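Oxidoreductase, iron/ascorbate family (Shewanella oneidensis, PDB 3ON7) is a putative iron(II)- and 2-oxoglutarate-dependent oxygenase that may form ethylene from 2-oxoglutarate and oxidise L-arginine. Local coordinates at residues 120-125 / 139-144; 135-140 / 256-261; 148-153 / 250-255. All coordinates share one frame; numbering follows the deposited sequence.

Contact 1: 120-125 / 139-144; sequences LLEWIE and PLPEMI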
loop_
_atom_site.group_PDB
_atom_site.type_symbol
_atom_site.label_atom_id
_atom_site.label_comp_id
_atom_site.label_asym_id
_atom_site.label_seq_id
_atom_site.Cartn_x
_atom_site.Cartn_y
_atom_site.Cartn_z
ATOM N N LEU B 120 -32.402 3.158 -7.702
ATOM C CA LEU B 120 -32.668 3.100 -6.264
ATOM C C LEU B 120 -32.103 4.329 -5.531
ATOM O O LEU B 120 -32.726 4.854 -4.596
ATOM C CB LEU B 120 -32.085 1.820 -5.658
ATOM C CG LEU B 120 -32.665 0.480 -6.150
ATOM C CD1 LEU B 120 -31.989 -0.672 -5.395
ATOM C CD2 LEU B 120 -34.209 0.425 -6.007
ATOM N N LEU B 121 -30.919 4.780 -5.936
ATOM C CA LEU B 121 -30.378 6.012 -5.360
ATOM C C LEU B 121 -31.251 7.227 -5.725
ATOM O O LEU B 121 -31.419 8.113 -4.905
ATOM C CB LEU B 121 -28.939 6.242 -5.790
ATOM C CG LEU B 121 -27.937 5.269 -5.186
ATOM C CD1 LEU B 121 -26.718 5.172 -6.087
ATOM C CD2 LEU B 121 -27.533 5.674 -3.741
ATOM N N GLU B 122 -31.794 7.270 -6.946
ATOM C CA GLU B 122 -32.758 8.310 -7.305
ATOM C C GLU B 122 -33.935 8.269 -6.335
ATOM O O GLU B 122 -34.388 9.317 -5.848
ATOM C CB GLU B 122 -33.303 8.133 -8.729
ATOM C CG GLU B 122 -32.395 8.599 -9.838
ATOM C CD GLU B 122 -32.939 8.268 -11.232
ATOM O OE1 GLU B 122 -34.081 7.765 -11.348
ATOM O OE2 GLU B 122 -32.212 8.515 -12.215
ATOM N N TRP B 123 -34.436 7.059 -6.071
ATOM C CA TRP B 123 -35.532 6.872 -5.117
ATOM C C TRP B 123 -35.169 7.422 -3.749
ATOM O O TRP B 123 -35.961 8.119 -3.122
ATOM C CB TRP B 123 -35.906 5.398 -4.973
ATOM C CG TRP B 123 -36.650 4.800 -6.129
ATOM C CD1 TRP B 123 -36.967 5.391 -7.321
ATOM C CD2 TRP B 123 -37.115 3.464 -6.208
ATOM N NE1 TRP B 123 -37.635 4.500 -8.130
ATOM C CE2 TRP B 123 -37.725 3.304 -7.473
ATOM C CE3 TRP B 123 -37.091 2.382 -5.321
ATOM C CZ2 TRP B 123 -38.312 2.101 -7.873
ATOM C CZ3 TRP B 123 -37.665 1.179 -5.720
ATOM C CH2 TRP B 123 -38.275 1.051 -6.983
ATOM N N ILE B 124 -33.961 7.120 -3.297
ATOM C CA ILE B 124 -33.497 7.572 -1.986
ATOM C C ILE B 124 -33.469 9.093 -1.922
ATOM O O ILE B 124 -33.897 9.687 -0.927
ATOM C CB ILE B 124 -32.123 6.972 -1.641
ATOM C CG1 ILE B 124 -32.258 5.459 -1.370
ATOM C CG2 ILE B 124 -31.515 7.674 -0.438
ATOM C CD1 ILE B 124 -30.923 4.712 -1.426
ATOM N N GLU B 125 -32.997 9.727 -2.992
ATOM C CA GLU B 125 -32.934 11.186 -3.037
ATOM C C GLU B 125 -34.339 11.775 -3.071
ATOM O O GLU B 125 -34.659 12.650 -2.268
ATOM C CB GLU B 125 -32.117 11.663 -4.234
ATOM C CG GLU B 125 -31.736 13.159 -4.150
ATOM C CD GLU B 125 -30.635 13.570 -5.119
ATOM O OE1 GLU B 125 -29.933 12.686 -5.648
ATOM O OE2 GLU B 125 -30.470 14.792 -5.340
ATOM N N PRO B 139 -25.848 14.944 -7.002
ATOM C CA PRO B 139 -26.903 13.927 -6.947
ATOM C C PRO B 139 -26.357 12.521 -6.675
ATOM O O PRO B 139 -25.337 12.137 -7.244
ATOM C CB PRO B 139 -27.545 14.013 -8.334
ATOM C CG PRO B 139 -27.321 15.426 -8.755
ATOM C CD PRO B 139 -25.980 15.811 -8.188
ATOM N N LEU B 140 -27.044 11.767 -5.823
ATOM C CA LEU B 140 -26.555 10.453 -5.373
ATOM C C LEU B 140 -26.152 9.546 -6.542
ATOM O O LEU B 140 -25.130 8.880 -6.483
ATOM C CB LEU B 140 -27.597 9.740 -4.482
ATOM C CG LEU B 140 -28.012 10.397 -3.154
ATOM C CD1 LEU B 140 -28.946 9.495 -2.378
ATOM C CD2 LEU B 140 -26.796 10.736 -2.303
ATOM N N PRO B 141 -26.953 9.522 -7.616
ATOM C CA PRO B 141 -26.603 8.656 -8.729
ATOM C C PRO B 141 -25.289 9.011 -9.412
ATOM O O PRO B 141 -24.630 8.125 -9.943
ATOM C CB PRO B 141 -27.756 8.864 -9.700
ATOM C CG PRO B 141 -28.887 9.254 -8.854
ATOM C CD PRO B 141 -28.293 10.109 -7.789
ATOM N N GLU B 142 -24.937 10.297 -9.401
ATOM C CA GLU B 142 -23.723 10.787 -10.032
ATOM C C GLU B 142 -22.487 10.350 -9.276
ATOM O O GLU B 142 -21.416 10.287 -9.872
ATOM C CB GLU B 142 -23.720 12.317 -10.145
ATOM C CG GLU B 142 -24.392 12.854 -11.378
ATOM C CD GLU B 142 -24.339 14.376 -11.445
ATOM O OE1 GLU B 142 -23.253 14.966 -11.171
ATOM O OE2 GLU B 142 -25.400 14.965 -11.767
HETATM N N MSE B 143 -22.645 10.047 -7.980
HETATM C CA MSE B 143 -21.539 9.585 -7.129
HETATM C C MSE B 143 -20.966 8.255 -7.589
HETATM O O MSE B 143 -19.794 8.002 -7.365
HETATM C CB MSE B 143 -21.981 9.449 -5.651
HETATM C CG MSE B 143 -22.351 10.759 -4.985
HETATM SE SE MSE B 143 -22.846 10.604 -3.126
HETATM C CE MSE B 143 -22.959 12.505 -2.704
ATOM N N ILE B 144 -21.789 7.404 -8.209
ATOM C CA ILE B 144 -21.362 6.052 -8.607
ATOM C C ILE B 144 -21.254 5.841 -10.128
ATOM O O ILE B 144 -20.810 4.777 -10.591
ATOM C CB ILE B 144 -22.304 4.958 -8.040
ATOM C CG1 ILE B 144 -23.710 5.030 -8.642
ATOM C CG2 ILE B 144 -22.383 5.030 -6.513
ATOM C CD1 ILE B 144 -24.420 3.646 -8.653
#
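Leu121 faces Leu140, Pro141 and Ile144 where the last turns of helix 103-126 pack against the short helix about 140-144. This is helix-on-helix packing beside the double-stranded beta-helix core expected of an iron(II)/2-oxoglutarate oxygenase. The segments 120-125 and 140-144 run roughly antiparallel, their axes 9.0 Å apart at closest approach, near enough for leucine, isoleucine and proline to fill the groove between them.

Leu121 can be followed outward. Its CB lies 4.0 Å from Leu140 CB, and the two side chains cross at about a right angle. The same CB also has Pro141 CG at 4.3 Å. Beyond CG the branches part: CD2 stays near Leu140 CB, whereas CD1 runs on to meet Ile144 CD1 tip to tip at 3.8 Å. With CG beside the backbone N and anti to the carbonyl carbon (chi1 -70°), the fork reaches back along the helix toward Ile144. Leu179 also touches both Leu121 and Ile144, completing an apolar cluster.

Leu140 in turn sends CD1 across Ile124, reaching its CG2 at 3.7 Å. Branched side chains suit this buried place because each branch can meet a different neighbour.

One hydrogen bond joins the segments: Glu125 extends its chain from the end of the long helix so that OE1 accepts the backbone N-H of Leu140, N to OE1 3.0 Å, with an N-H...O angle of 155°. The donor comes from the syn side, 33° out of the carboxylate plane. A glutamate fits here, being long enough to span from helix 103-126 to the Leu140 amide. Glu122, an exposed residue, lays CG 3.7 Å from Pro141 CG, the two side chains crossing at about a right angle.

Contact 2: 135-140 / 256-261; sequences KFSIPL and PSVVLS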
loop_
_atom_site.group_PDB
_atom_site.type_symbol
_atom_site.label_atom_id
_atom_site.label_comp_id
_atom_site.label_asym_id
_atom_site.label_seq_id
_atom_site.Cartn_x
_atom_site.Cartn_y
_atom_site.Cartn_z
ATOM N N LYS B 135 -27.864 18.135 1.887
ATOM C CA LYS B 135 -26.571 17.644 2.368
ATOM C C LYS B 135 -25.765 16.889 1.299
ATOM O O LYS B 135 -24.555 16.769 1.413
ATOM C CB LYS B 135 -26.766 16.775 3.607
ATOM C CG LYS B 135 -27.271 17.558 4.801
ATOM C CD LYS B 135 -27.232 16.718 6.078
ATOM C CE LYS B 135 -27.896 17.441 7.253
ATOM N NZ LYS B 135 -27.344 18.811 7.441
ATOM N N PHE B 136 -26.432 16.403 0.260
ATOM C CA PHE B 136 -25.763 15.662 -0.791
ATOM C C PHE B 136 -25.068 16.639 -1.721
ATOM O O PHE B 136 -25.711 17.515 -2.288
ATOM C CB PHE B 136 -26.766 14.813 -1.570
ATOM C CG PHE B 136 -27.609 13.906 -0.710
ATOM C CD1 PHE B 136 -27.111 13.353 0.463
ATOM C CD2 PHE B 136 -28.898 13.576 -1.104
ATOM C CE1 PHE B 136 -27.902 12.503 1.233
ATOM C CE2 PHE B 136 -29.682 12.743 -0.347
ATOM C CZ PHE B 136 -29.182 12.198 0.824
ATOM N N SER B 137 -23.754 16.508 -1.862
ATOM C CA SER B 137 -22.959 17.494 -2.615
ATOM C C SER B 137 -23.230 17.430 -4.115
ATOM O O SER B 137 -23.158 18.426 -4.808
ATOM C CB SER B 137 -21.470 17.288 -2.353
ATOM O OG SER B 137 -21.038 15.999 -2.767
ATOM N N ILE B 138 -23.500 16.236 -4.623
ATOM C CA ILE B 138 -23.942 16.085 -5.997
ATOM C C ILE B 138 -25.052 15.067 -5.936
ATOM O O ILE B 138 -25.217 14.424 -4.912
ATOM C CB ILE B 138 -22.793 15.659 -6.948
ATOM C CG1 ILE B 138 -22.179 14.320 -6.536
ATOM C CG2 ILE B 138 -21.704 16.727 -6.976
ATOM C CD1 ILE B 138 -21.124 13.795 -7.533
ATOM N N PRO B 139 -25.848 14.944 -7.002
ATOM C CA PRO B 139 -26.903 13.927 -6.947
ATOM C C PRO B 139 -26.357 12.521 -6.675
ATOM O O PRO B 139 -25.337 12.137 -7.244
ATOM C CB PRO B 139 -27.545 14.013 -8.334
ATOM C CG PRO B 139 -27.321 15.426 -8.755
ATOM C CD PRO B 139 -25.980 15.811 -8.188
ATOM N N LEU B 140 -27.044 11.767 -5.823
ATOM C CA LEU B 140 -26.555 10.453 -5.373
ATOM C C LEU B 140 -26.152 9.546 -6.542
ATOM O O LEU B 140 -25.130 8.880 -6.483
ATOM C CB LEU B 140 -27.597 9.740 -4.482
ATOM C CG LEU B 140 -28.012 10.397 -3.154
ATOM C CD1 LEU B 140 -28.946 9.495 -2.378
ATOM C CD2 LEU B 140 -26.796 10.736 -2.303
ATOM N N PRO B 256 -13.691 8.822 -5.276
ATOM C CA PRO B 256 -12.867 9.290 -4.167
ATOM C C PRO B 256 -13.043 10.766 -3.820
ATOM O O PRO B 256 -13.145 11.116 -2.652
ATOM C CB PRO B 256 -11.443 9.046 -4.689
ATOM C CG PRO B 256 -11.562 7.818 -5.458
ATOM C CD PRO B 256 -12.960 7.837 -6.084
ATOM N N SER B 257 -13.069 11.611 -4.841
ATOM C CA SER B 257 -13.171 13.052 -4.653
ATOM C C SER B 257 -14.565 13.559 -4.303
ATOM O O SER B 257 -14.742 14.765 -4.173
ATOM C CB SER B 257 -12.697 13.769 -5.914
ATOM O OG SER B 257 -13.544 13.464 -7.003
ATOM N N VAL B 258 -15.561 12.684 -4.164
ATOM C CA VAL B 258 -16.896 13.155 -3.788
ATOM C C VAL B 258 -16.861 13.659 -2.368
ATOM O O VAL B 258 -16.372 12.964 -1.485
ATOM C CB VAL B 258 -17.958 12.054 -3.860
ATOM C CG1 VAL B 258 -19.258 12.504 -3.161
ATOM C CG2 VAL B 258 -18.229 11.690 -5.288
ATOM N N VAL B 259 -17.362 14.873 -2.155
ATOM C CA VAL B 259 -17.483 15.417 -0.815
ATOM C C VAL B 259 -18.689 14.771 -0.171
ATOM O O VAL B 259 -19.758 14.755 -0.766
ATOM C CB VAL B 259 -17.670 16.951 -0.835
ATOM C CG1 VAL B 259 -17.929 17.476 0.568
ATOM C CG2 VAL B 259 -16.452 17.629 -1.457
ATOM N N LEU B 260 -18.514 14.207 1.022
ATOM C CA LEU B 260 -19.602 13.529 1.727
ATOM C C LEU B 260 -20.284 14.448 2.726
ATOM O O LEU B 260 -21.471 14.321 2.974
ATOM C CB LEU B 260 -19.075 12.312 2.468
ATOM C CG LEU B 260 -18.564 11.155 1.614
ATOM C CD1 LEU B 260 -17.768 10.170 2.486
ATOM C CD2 LEU B 260 -19.715 10.454 0.882
ATOM N N SER B 261 -19.503 15.357 3.301
ATOM C CA SER B 261 -19.934 16.220 4.375
ATOM C C SER B 261 -18.886 17.322 4.530
ATOM O O SER B 261 -17.914 17.377 3.755
ATOM C CB SER B 261 -20.043 15.443 5.691
ATOM O OG SER B 261 -18.745 15.143 6.217
HETATM O O HOH W 1 -22.485 14.851 -0.088
HETATM O O HOH W 2 -18.767 16.235 -4.902
#
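Ser137 hydrogen-bonds directly to the backbone of Val259: its OG donates to Val259 O over 2.7 Å. The hydroxyl lies in the carbonyl plane, on a lone pair, with a C=O...OG angle of 141°. OG takes the position between the backbone N and the carbonyl carbon (chi1 61°), which turns it toward segment 256-261. A serine is apt, being short enough to bring its hydroxyl straight onto a backbone carbonyl.

Two waters widen this grip. Water 1 accepts the N-H of Ser137, Ser137 N to the water oxygen 2.7 Å. Val259 O (2.8 Å) and Lys135 O (3.2 Å) both lie where water 1 could donate, among more acceptors than its two protons can serve. Water 2 donates to Ser137 OG over 3.1 Å and takes a long, weak bond from Val259 N. Alongside this polar patch, Ile138 CD1 reaches Val258 CG2 at 4.2 Å.

Neither segment is helix or strand. They are loops: one joins helices 130-133 and 140-144, the other leads from strand 245-252 of the main sheet to the C-terminal helix 266-277.

Within 135-140 the chain folds back so that Leu140 CD2 sits over the centre of one face of the Phe136 ring, 3.6 Å above its plane. The selenomethionine Met143 touches Ser137, Ile138 and Val258. Val258 is tied through its backbone to Ala266, and Val259 packs on Val83 of the third subunit.

Contact 3: 148-153 / 250-255; sequences HKTLLR and LFLHPH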
loop_
_atom_site.group_PDB
_atom_site.type_symbol
_atom_site.label_atom_id
_atom_site.label_comp_id
_atom_site.label_asym_id
_atom_site.label_seq_id
_atom_site.Cartn_x
_atom_site.Cartn_y
_atom_site.Cartn_z
ATOM N N HIS B 148 -14.666 3.930 -10.354
ATOM C CA HIS B 148 -13.502 3.059 -10.452
ATOM C C HIS B 148 -13.458 2.032 -9.320
ATOM O O HIS B 148 -13.017 0.881 -9.509
ATOM C CB HIS B 148 -12.264 3.951 -10.398
ATOM C CG HIS B 148 -10.974 3.222 -10.536
ATOM N ND1 HIS B 148 -10.020 3.234 -9.545
ATOM C CD2 HIS B 148 -10.460 2.484 -11.550
ATOM C CE1 HIS B 148 -8.976 2.521 -9.933
ATOM N NE2 HIS B 148 -9.215 2.056 -11.145
ATOM N N LYS B 149 -13.923 2.447 -8.142
ATOM C CA LYS B 149 -13.838 1.604 -6.961
ATOM C C LYS B 149 -14.982 0.607 -6.816
ATOM O O LYS B 149 -14.897 -0.324 -6.010
ATOM C CB LYS B 149 -13.728 2.463 -5.698
ATOM C CG LYS B 149 -12.344 3.077 -5.478
ATOM C CD LYS B 149 -11.522 2.301 -4.441
ATOM C CE LYS B 149 -12.063 2.509 -3.017
ATOM N NZ LYS B 149 -11.213 1.823 -1.990
ATOM N N THR B 150 -16.062 0.774 -7.556
ATOM C CA THR B 150 -17.201 -0.123 -7.358
ATOM C C THR B 150 -16.727 -1.541 -7.646
ATOM O O THR B 150 -16.058 -1.770 -8.660
ATOM C CB THR B 150 -18.429 0.267 -8.205
ATOM O OG1 THR B 150 -19.077 1.368 -7.568
ATOM C CG2 THR B 150 -19.448 -0.915 -8.341
ATOM N N LEU B 151 -17.048 -2.447 -6.724
ATOM C CA LEU B 151 -16.529 -3.818 -6.714
ATOM C C LEU B 151 -17.640 -4.859 -6.732
ATOM O O LEU B 151 -18.542 -4.805 -5.920
ATOM C CB LEU B 151 -15.677 -4.028 -5.447
ATOM C CG LEU B 151 -15.376 -5.444 -4.971
ATOM C CD1 LEU B 151 -14.489 -6.126 -5.980
ATOM C CD2 LEU B 151 -14.708 -5.403 -3.582
ATOM N N LEU B 152 -17.561 -5.805 -7.657
ATOM C CA LEU B 152 -18.438 -6.983 -7.667
ATOM C C LEU B 152 -17.579 -8.151 -7.176
ATOM O O LEU B 152 -16.610 -8.517 -7.808
ATOM C CB LEU B 152 -19.006 -7.214 -9.072
ATOM C CG LEU B 152 -19.861 -8.448 -9.334
ATOM C CD1 LEU B 152 -20.946 -8.611 -8.300
ATOM C CD2 LEU B 152 -20.446 -8.382 -10.745
ATOM N N ARG B 153 -17.914 -8.651 -5.998
ATOM C CA ARG B 153 -17.161 -9.630 -5.248
ATOM C C ARG B 153 -17.969 -10.921 -5.392
ATOM O O ARG B 153 -19.148 -10.962 -5.052
ATOM C CB ARG B 153 -17.106 -9.125 -3.799
ATOM C CG ARG B 153 -16.316 -9.914 -2.795
ATOM C CD ARG B 153 -16.042 -9.119 -1.471
ATOM N NE ARG B 153 -14.800 -9.607 -0.870
ATOM C CZ ARG B 153 -14.662 -10.205 0.316
ATOM N NH1 ARG B 153 -15.671 -10.376 1.165
ATOM N NH2 ARG B 153 -13.459 -10.616 0.674
ATOM N N LEU B 250 -22.610 -6.669 -4.720
ATOM C CA LEU B 250 -22.000 -5.581 -5.498
ATOM C C LEU B 250 -21.879 -4.366 -4.573
ATOM O O LEU B 250 -22.885 -3.869 -4.083
ATOM C CB LEU B 250 -22.846 -5.211 -6.708
ATOM C CG LEU B 250 -22.351 -3.992 -7.515
ATOM C CD1 LEU B 250 -21.014 -4.351 -8.232
ATOM C CD2 LEU B 250 -23.367 -3.482 -8.475
ATOM N N PHE B 251 -20.648 -3.913 -4.334
ATOM C CA PHE B 251 -20.382 -2.776 -3.436
ATOM C C PHE B 251 -20.231 -1.491 -4.242
ATOM O O PHE B 251 -19.228 -1.297 -4.942
ATOM C CB PHE B 251 -19.149 -3.072 -2.598
ATOM C CG PHE B 251 -19.315 -4.285 -1.706
ATOM C CD1 PHE B 251 -19.862 -4.163 -0.428
ATOM C CD2 PHE B 251 -18.980 -5.548 -2.163
ATOM C CE1 PHE B 251 -20.058 -5.273 0.373
ATOM C CE2 PHE B 251 -19.145 -6.657 -1.358
ATOM C CZ PHE B 251 -19.694 -6.529 -0.094
ATOM N N LEU B 252 -21.257 -0.635 -4.183
ATOM C CA LEU B 252 -21.247 0.624 -4.951
ATOM C C LEU B 252 -20.436 1.614 -4.115
ATOM O O LEU B 252 -20.778 1.854 -2.956
ATOM C CB LEU B 252 -22.681 1.158 -5.217
ATOM C CG LEU B 252 -23.614 0.462 -6.222
ATOM C CD1 LEU B 252 -22.969 0.326 -7.560
ATOM C CD2 LEU B 252 -24.104 -0.905 -5.756
ATOM N N HIS B 253 -19.330 2.114 -4.670
ATOM C CA HIS B 253 -18.455 3.048 -3.984
ATOM C C HIS B 253 -18.515 4.383 -4.727
ATOM O O HIS B 253 -18.480 4.402 -5.947
ATOM C CB HIS B 253 -16.993 2.589 -4.008
ATOM C CG HIS B 253 -16.662 1.472 -3.061
ATOM N ND1 HIS B 253 -15.924 1.666 -1.911
ATOM C CD2 HIS B 253 -16.913 0.143 -3.127
ATOM C CE1 HIS B 253 -15.753 0.508 -1.301
ATOM N NE2 HIS B 253 -16.344 -0.433 -2.016
ATOM N N PRO B 254 -18.543 5.503 -3.991
ATOM C CA PRO B 254 -18.534 6.798 -4.654
ATOM C C PRO B 254 -17.165 7.118 -5.248
ATOM O O PRO B 254 -16.204 6.467 -4.899
ATOM C CB PRO B 254 -18.869 7.756 -3.517
ATOM C CG PRO B 254 -18.378 7.091 -2.324
ATOM C CD PRO B 254 -18.578 5.635 -2.537
ATOM N N HIS B 255 -17.075 8.118 -6.131
ATOM C CA HIS B 255 -15.767 8.559 -6.600
ATOM C C HIS B 255 -15.008 9.085 -5.371
ATOM O O HIS B 255 -15.627 9.693 -4.500
ATOM C CB HIS B 255 -15.877 9.662 -7.648
ATOM C CG HIS B 255 -16.758 9.315 -8.795
ATOM N ND1 HIS B 255 -16.536 8.213 -9.594
ATOM C CD2 HIS B 255 -17.879 9.907 -9.269
ATOM C CE1 HIS B 255 -17.470 8.157 -10.523
ATOM N NE2 HIS B 255 -18.302 9.169 -10.347
HETATM O O HOH W 3 -14.162 6.700 -9.679
#
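Phe251 has Leu151 O at its ring edge, near the ring plane, the oxygen 3.9 Å from CD2. Arg153 comes obliquely to the same ring, its CD 4.0 Å from CE2 and its guanidinium turned 64° from the ring plane; that guanidinium bridges to Glu272 of the third subunit. The His253 imidazole is also met obliquely, Lys149 O lying 3.5 Å from its CD2. At the edge of the His255 ring, in plane, water 3 joins ND1 to the backbone N of His148.

The backbones of 151-153 and 250-252 pair antiparallel in the main sheet. Leu151 and Phe251 form a hydrogen-bonded pair: Leu151 N donates to Phe251 O at 3.0 Å, and Phe251 N to Leu151 O at 2.8 Å. Beyond it Thr150 substitutes its side chain for the backbone. With OG1 beside the backbone N (chi1 -78°), it accepts His253 N-H over 3.0 Å in a bond of 166°, a role a beta-hydroxyl suits well.

The side chain of Phe251 touches Asp176, which with His174 and His231 probably forms the iron-binding triad of this family; no metal is seen among them here. On the other face of the sheet Leu250 CD1 packs 3.6 Å from Leu152 CB, and helix 103-126 covers both with Ala113 and Ile106. Strand 88-92 flanks 151-157, and strand 180-184 flanks 245-252.

Contacts 1 and 2 lie with centres about 10 Å apart and share Pro139 and Leu140; the centre of contact 3 is about 14 Å from that of the first and 16 Å from that of the second. Along the chain, both segments of contact 1 precede contact 3, whose segments fall between the two halves of contact 2. Residues 250-261 run without a break from the main sheet into the loop of contact 2. Helix 140-144 ties contact 1 to contact 3, Met143 O probably accepting a hydrogen bond from His255 N. Helix 103-126 serves contacts 1 and 3, the latter beside the probable active site. Contacts 2 and 3 also reach neighbouring subunits; contact 1 does not.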